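PDB 2ZXP: single-stranded DNA specific exonuclease RecJ from Thermus thermophilus, which digests single-stranded DNA in the 5' to 3' direction as an exonuclease that depends on divalent metal ions. Local coordinates for residues 89-94 with 189-194; 134-139 with 157-162; 184-189 with 221-226. All coordinates share one frame; numbering follows the deposited sequence.

Contact 1 of 3, residues 89-94 with 189-194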
# COMPACT_ATOMS: atom_id res chain seq x y z
N THR A 89 11.81 14.47 -15.89
CA THR A 89 12.49 15.39 -16.80
C THR A 89 14.02 15.20 -16.77
O THR A 89 14.69 15.45 -17.77
CB THR A 89 12.10 16.88 -16.57
OG1 THR A 89 13.17 17.57 -15.93
CG2 THR A 89 10.87 17.01 -15.78
N ALA A 90 14.56 14.74 -15.64
CA ALA A 90 16.00 14.50 -15.56
C ALA A 90 16.34 13.34 -16.47
O ALA A 90 17.38 13.32 -17.11
CB ALA A 90 16.41 14.18 -14.12
N ILE A 91 15.45 12.35 -16.52
CA ILE A 91 15.68 11.19 -17.37
C ILE A 91 15.76 11.64 -18.82
O ILE A 91 16.70 11.28 -19.53
CB ILE A 91 14.52 10.16 -17.21
CG1 ILE A 91 14.66 9.46 -15.87
CG2 ILE A 91 14.51 9.14 -18.39
CD1 ILE A 91 13.51 8.58 -15.55
N LEU A 92 14.76 12.41 -19.25
CA LEU A 92 14.72 12.87 -20.64
C LEU A 92 15.81 13.89 -20.94
O LEU A 92 16.47 13.82 -21.99
CB LEU A 92 13.33 13.43 -20.95
CG LEU A 92 12.23 12.36 -21.05
CD1 LEU A 92 10.88 13.04 -21.22
CD2 LEU A 92 12.49 11.44 -22.24
N VAL A 93 16.05 14.83 -20.02
CA VAL A 93 17.10 15.81 -20.27
C VAL A 93 18.46 15.10 -20.37
O VAL A 93 19.17 15.30 -21.36
CB VAL A 93 17.12 16.89 -19.18
CG1 VAL A 93 18.47 17.66 -19.24
CG2 VAL A 93 15.92 17.88 -19.39
N ARG A 94 18.83 14.27 -19.38
CA ARG A 94 20.13 13.56 -19.46
C ARG A 94 20.17 12.59 -20.65
O ARG A 94 21.18 12.53 -21.38
CB ARG A 94 20.44 12.72 -18.22
CG ARG A 94 21.07 13.45 -17.02
CD ARG A 94 21.26 12.42 -15.89
NE ARG A 94 21.80 12.96 -14.65
CZ ARG A 94 23.08 13.26 -14.45
NH1 ARG A 94 23.97 13.09 -15.44
NH2 ARG A 94 23.47 13.68 -13.23
N GLY A 189 8.00 6.98 -15.17
CA GLY A 189 7.94 5.68 -15.85
C GLY A 189 7.77 5.88 -17.36
O GLY A 189 8.41 5.20 -18.19
N VAL A 190 6.89 6.81 -17.72
CA VAL A 190 6.64 7.09 -19.12
C VAL A 190 7.87 7.77 -19.73
O VAL A 190 8.23 7.46 -20.87
CB VAL A 190 5.36 7.96 -19.29
CG1 VAL A 190 5.24 8.48 -20.72
CG2 VAL A 190 4.15 7.11 -18.96
N ALA A 191 8.50 8.67 -18.97
CA ALA A 191 9.72 9.33 -19.45
C ALA A 191 10.75 8.27 -19.81
O ALA A 191 11.42 8.33 -20.86
CB ALA A 191 10.27 10.23 -18.38
N PHE A 192 10.87 7.31 -18.90
CA PHE A 192 11.78 6.19 -19.04
C PHE A 192 11.45 5.30 -20.26
O PHE A 192 12.34 4.88 -20.99
CB PHE A 192 11.72 5.37 -17.75
CG PHE A 192 12.59 4.18 -17.76
CD1 PHE A 192 13.94 4.30 -17.54
CD2 PHE A 192 12.06 2.93 -18.03
CE1 PHE A 192 14.77 3.19 -17.59
CE2 PHE A 192 12.87 1.82 -18.07
CZ PHE A 192 14.23 1.95 -17.85
N LEU A 193 10.18 4.98 -20.46
CA LEU A 193 9.77 4.15 -21.59
C LEU A 193 10.08 4.88 -22.90
O LEU A 193 10.55 4.28 -23.86
CB LEU A 193 8.27 3.86 -21.51
CG LEU A 193 7.91 3.02 -20.28
CD1 LEU A 193 6.40 3.03 -20.04
CD2 LEU A 193 8.46 1.59 -20.49
N LEU A 194 9.84 6.19 -22.91
CA LEU A 194 10.07 6.97 -24.09
C LEU A 194 11.55 6.99 -24.48
O LEU A 194 11.90 6.81 -25.67
CB LEU A 194 9.52 8.38 -23.90
CG LEU A 194 9.79 9.33 -25.07
CD1 LEU A 194 9.20 8.68 -26.34
CD2 LEU A 194 9.14 10.73 -24.84
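The carbonyl oxygen of Ala191 faces two methyl groups of the neighbouring helix, Leu92 CD2 at 3.6 Å from Ala191 O and Ile91 CG2 at 4.0 Å from the same atom. Their segments run nearly parallel, with axes 8.6 Å apart and N-to-C directions differing by 20°. The Ala191 side chain points at the partner helix and is met by the branch point of a leucine, Leu92 CG lying 3.9 Å from Ala191 CB. Ile91 straddles the next residue along: CG2 rests 4.1 Å from Phe192 CA, and CD1 reaches Phe192 CB at 4.3 Å. This spread follows from a chi1 of -74°, which turns CG2 opposite the Ile91 backbone nitrogen while CG1 carries CD1 toward the partner helix. Leu194, one turn after Ala191, meets Leu92 CD2 with its own CD2 at 4.3 Å. Leu92 also leans on Val135, and Ile91 and Phe192 reach Ala214 of helix 211-220. The contact joins two helices of the α/β DHH domain, the side chain of Ala191 lying about 10 Å from a manganese ion. The side chains that meet are all apolar and methyls approach Ala191 O, so shape and burial hold the pair together.

Contact 2 of 3, residues 134-139 with 157-162. With MN (manganese (II) ion), chain B; MN (manganese (II) ion), chain C.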
# COMPACT_ATOMS: atom_id res chain seq x y z
N THR A 134 6.32 17.60 -22.51
CA THR A 134 5.77 17.75 -21.17
C THR A 134 5.93 16.43 -20.47
O THR A 134 5.67 15.39 -21.06
CB THR A 134 4.27 18.07 -21.19
OG1 THR A 134 3.56 17.01 -21.85
CG2 THR A 134 4.03 19.40 -21.90
N VAL A 135 6.35 16.46 -19.22
CA VAL A 135 6.54 15.24 -18.45
C VAL A 135 5.63 15.30 -17.23
O VAL A 135 5.55 16.31 -16.55
CB VAL A 135 8.02 15.09 -17.98
CG1 VAL A 135 8.17 13.87 -17.13
CG2 VAL A 135 8.92 14.99 -19.18
N ASP A 136 4.93 14.20 -16.98
CA ASP A 136 4.03 14.10 -15.85
C ASP A 136 2.95 15.19 -15.88
O ASP A 136 2.44 15.59 -14.84
CB ASP A 136 4.83 14.20 -14.55
CG ASP A 136 4.01 13.83 -13.32
OD1 ASP A 136 4.22 14.46 -12.28
OD2 ASP A 136 3.19 12.89 -13.37
N CYS A 137 2.61 15.68 -17.08
CA CYS A 137 1.59 16.72 -17.20
C CYS A 137 1.23 17.02 -18.65
O CYS A 137 1.77 16.40 -19.58
CB CYS A 137 2.04 18.02 -16.51
SG CYS A 137 3.27 19.05 -17.41
N GLY A 138 0.32 17.98 -18.83
CA GLY A 138 -0.10 18.38 -20.16
C GLY A 138 -1.23 17.57 -20.78
O GLY A 138 -1.58 17.79 -21.93
N ILE A 139 -1.79 16.63 -20.04
CA ILE A 139 -2.89 15.84 -20.58
C ILE A 139 -4.14 16.72 -20.74
O ILE A 139 -4.91 16.55 -21.70
CB ILE A 139 -3.22 14.62 -19.68
CG1 ILE A 139 -4.15 13.64 -20.42
CG2 ILE A 139 -3.89 15.08 -18.39
CD1 ILE A 139 -3.53 13.06 -21.68
N VAL A 157 3.46 15.09 -25.45
CA VAL A 157 2.90 15.07 -24.11
C VAL A 157 3.06 13.68 -23.50
O VAL A 157 2.66 12.67 -24.09
CB VAL A 157 1.39 15.41 -24.17
CG1 VAL A 157 0.79 15.34 -22.78
CG2 VAL A 157 1.18 16.78 -24.82
N THR A 158 3.67 13.62 -22.33
CA THR A 158 3.82 12.35 -21.64
C THR A 158 3.27 12.65 -20.26
O THR A 158 3.68 13.62 -19.61
CB THR A 158 5.31 11.87 -21.60
OG1 THR A 158 6.07 12.67 -20.70
CG2 THR A 158 5.93 11.99 -22.98
N ASP A 159 2.33 11.85 -19.82
CA ASP A 159 1.70 12.11 -18.54
C ASP A 159 0.92 10.87 -18.15
O ASP A 159 0.76 9.96 -18.96
CB ASP A 159 0.77 13.31 -18.71
CG ASP A 159 0.23 13.85 -17.40
OD1 ASP A 159 0.77 13.51 -16.34
OD2 ASP A 159 -0.73 14.63 -17.44
N HIS A 160 0.43 10.81 -16.92
CA HIS A 160 -0.37 9.66 -16.53
C HIS A 160 -1.57 10.09 -15.69
O HIS A 160 -2.42 9.25 -15.37
CB HIS A 160 0.48 8.64 -15.77
CG HIS A 160 0.94 9.12 -14.43
ND1 HIS A 160 0.65 8.44 -13.27
CD2 HIS A 160 1.67 10.19 -14.07
CE1 HIS A 160 1.20 9.07 -12.25
NE2 HIS A 160 1.82 10.14 -12.70
N HIS A 161 -1.63 11.37 -15.35
CA HIS A 161 -2.74 11.89 -14.54
C HIS A 161 -4.12 11.68 -15.16
O HIS A 161 -4.25 11.34 -16.34
CB HIS A 161 -2.54 13.38 -14.25
CG HIS A 161 -1.34 13.69 -13.42
ND1 HIS A 161 -1.32 14.70 -12.48
CD2 HIS A 161 -0.10 13.13 -13.40
CE1 HIS A 161 -0.12 14.75 -11.92
NE2 HIS A 161 0.63 13.81 -12.45
N THR A 162 -5.16 11.88 -14.37
CA THR A 162 -6.52 11.73 -14.88
C THR A 162 -6.64 12.67 -16.10
O THR A 162 -6.52 13.90 -15.97
CB THR A 162 -7.56 12.13 -13.79
OG1 THR A 162 -7.46 11.22 -12.68
CG2 THR A 162 -8.98 12.10 -14.36
MN MN B . 3.00 11.75 -11.62
MN MN C . 3.70 15.20 -10.58
O HOH W 1 2.93 13.05 -9.46
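At the two-manganese site of the DHH domain, Asp136 meets His160 and His161, the two histidines of the Asp159-His160-His161 motif that gives the family its name. The Asp136 carboxylate bridges the ions, OD1 lying 1.9 Å from one manganese and OD2 2.1 Å from the other. His160 NE2 joins the second ion at 2.3 Å, its ring presenting an edge to Asp136 OD2 with that oxygen in the ring plane; a chi1 of 68° swings the imidazole to the metal. His161 does not bind a metal here. Its NE2 donates to Asp136 OD2 at 2.9 Å, coming from above the carboxylate (51° out of its plane), with ring and carboxylate planes 67° apart. A water touches both ions, and Asp80 and Asp82 also bind the first ion, Asp84 and Asp221 the second. Behind the site, strands 131-134 and 154-158 run parallel as neighbours. Thr134 O takes two bonds from one residue, from Thr158 OG1 at 2.8 Å on a lone pair in the carbonyl plane and from Thr158 N at 3.0 Å. Thr134 OG1 in turn donates to Cys137 O at 3.0 Å, a bond that folds the following loop back on Thr134. Asp136 OD2 is thus shared by a metal and a histidine N-H, a pairing that should restrain the rotation of the bridging carboxylate.

Contact 3 of 3, residues 184-189 with 221-226. With MN (manganese (II) ion), chain B.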
# COMPACT_ATOMS: atom_id res chain seq x y z
N LYS A 184 0.35 0.60 -14.83
CA LYS A 184 0.12 1.97 -14.41
C LYS A 184 1.43 2.77 -14.23
O LYS A 184 1.73 3.24 -13.14
CB LYS A 184 -0.67 1.99 -13.10
CG LYS A 184 -1.95 1.15 -13.13
CD LYS A 184 -3.21 2.03 -13.27
CE LYS A 184 -3.34 3.04 -12.10
NZ LYS A 184 -4.61 3.85 -12.16
N PRO A 185 2.22 2.91 -15.29
CA PRO A 185 3.46 3.67 -15.13
C PRO A 185 3.19 5.13 -14.79
O PRO A 185 2.16 5.68 -15.16
CB PRO A 185 4.15 3.50 -16.49
CG PRO A 185 2.97 3.33 -17.43
CD PRO A 185 2.09 2.39 -16.66
N THR A 186 4.10 5.77 -14.06
CA THR A 186 3.92 7.19 -13.70
C THR A 186 4.63 8.09 -14.73
O THR A 186 5.10 7.61 -15.77
CB THR A 186 4.50 7.51 -12.29
OG1 THR A 186 5.91 7.22 -12.25
CG2 THR A 186 3.80 6.67 -11.24
N GLY A 187 4.72 9.39 -14.43
CA GLY A 187 5.39 10.32 -15.33
C GLY A 187 6.84 9.91 -15.59
O GLY A 187 7.29 9.89 -16.74
N ALA A 188 7.60 9.61 -14.54
CA ALA A 188 8.98 9.18 -14.73
C ALA A 188 9.00 7.82 -15.44
O ALA A 188 9.89 7.53 -16.23
CB ALA A 188 9.70 9.09 -13.38
N GLY A 189 8.00 6.98 -15.17
CA GLY A 189 7.94 5.68 -15.85
C GLY A 189 7.77 5.88 -17.36
O GLY A 189 8.41 5.20 -18.19
N ASP A 221 5.11 8.71 -6.46
CA ASP A 221 3.73 8.91 -6.91
C ASP A 221 2.75 7.88 -6.37
O ASP A 221 1.59 7.88 -6.77
CB ASP A 221 3.64 8.90 -8.43
CG ASP A 221 3.36 10.26 -8.97
OD1 ASP A 221 2.90 10.38 -10.12
OD2 ASP A 221 3.61 11.22 -8.22
N VAL A 222 3.23 7.00 -5.49
CA VAL A 222 2.41 5.97 -4.87
C VAL A 222 1.68 5.14 -5.91
O VAL A 222 0.50 4.84 -5.75
CB VAL A 222 1.38 6.61 -3.88
CG1 VAL A 222 0.78 5.53 -2.96
CG2 VAL A 222 2.05 7.70 -3.04
N ALA A 223 2.37 4.78 -6.99
CA ALA A 223 1.76 3.98 -8.04
C ALA A 223 1.75 2.52 -7.58
O ALA A 223 2.56 2.11 -6.75
CB ALA A 223 2.54 4.11 -9.34
N PRO A 224 0.83 1.72 -8.13
CA PRO A 224 0.74 0.32 -7.75
C PRO A 224 2.01 -0.42 -8.16
O PRO A 224 2.40 -0.38 -9.33
CB PRO A 224 -0.49 -0.18 -8.50
CG PRO A 224 -1.29 1.10 -8.78
CD PRO A 224 -0.19 2.06 -9.14
N LEU A 225 2.63 -1.11 -7.20
CA LEU A 225 3.84 -1.84 -7.44
C LEU A 225 3.67 -3.31 -7.83
O LEU A 225 3.97 -4.21 -7.05
CB LEU A 225 4.75 -1.74 -6.23
CG LEU A 225 5.11 -0.34 -5.74
CD1 LEU A 225 6.28 -0.45 -4.75
CD2 LEU A 225 5.52 0.57 -6.93
N TRP A 226 3.17 -3.54 -9.03
CA TRP A 226 3.02 -4.88 -9.55
C TRP A 226 3.36 -4.81 -11.02
O TRP A 226 3.41 -3.72 -11.60
CB TRP A 226 1.59 -5.42 -9.33
CG TRP A 226 0.46 -4.54 -9.81
CD1 TRP A 226 0.18 -4.19 -11.10
CD2 TRP A 226 -0.56 -3.95 -9.00
NE1 TRP A 226 -0.96 -3.42 -11.15
CE2 TRP A 226 -1.44 -3.25 -9.87
CE3 TRP A 226 -0.83 -3.94 -7.62
CZ2 TRP A 226 -2.57 -2.55 -9.41
CZ3 TRP A 226 -1.96 -3.25 -7.15
CH2 TRP A 226 -2.81 -2.56 -8.04
MN MN B . 3.00 11.75 -11.62
O HOH W 1 2.93 13.05 -9.46
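Thr186 and Asp221 lie alongside each other, their side chains sliding past in opposite directions, so that the threonine methyl meets the aspartate's aliphatic part: Thr186 CG2 is 3.6 Å from Asp221 CB. The same methyl presses on Ala223, where Thr186 CG2 is only 3.4 Å from Ala223 CB, tighter than usual for two carbons. A chi1 of 60° divides the work of the threonine, sending CG2 opposite its carbonyl carbon and across to the 221-226 loop, while OG1 is left for a hydrogen bond to Asp84 OD1. Beyond the methyl, Asp221 extends to the manganese ion, gripping it through a single oxygen: OD1 is 2.0 Å from the metal, whereas OD2 stays 3.5 Å away from it. His160, Asp84 and Asp136 are the other protein ligands of this ion. At the far end of the contact, Lys184 CB lies 4.0 Å from Pro224 CD, before the lysine chain bends and carries its amine away. Lys184 O, 4.0 Å from Ala223 CB, accepts from Asn229 ND2, which also bonds Pro224 O and so ties both segments to helix 227-239. Val222 closes helix 211-220 in a Schellman motif, just after the metal ligand, and Thr186 occupies the N-cap of helix 187-201. Carbon-carbon packing carries most of the contact, while Thr186 OG1 and the Asp221 carboxylate serve the metal site, the former through Asp84. The start of helix 187-201 thus holds Asp84 through Thr186 OG1 and Ala188 N, and its dipole may steady that carboxylate as a metal ligand.

How the contacts relate
Contact 1 opens first, at helix 83-98, and its loop closes only when helix 187-201 is reached. Contact 2 is nested inside that loop, joining the ends of two neighbouring strands of the parallel sheet. Contact 3 begins at 184-189, still inside the loop of contact 1, and closes at 221-226 beyond it, so these two cross; they share Gly189 and use the same helix. Contacts 2 and 3 follow in series, yet both supply ligands to one manganese ion, with His160 lying against Thr186 and Asp221. Val190 and Leu194, both on Thr158, seat the helix pair of contact 1 against the strand ends of contact 2.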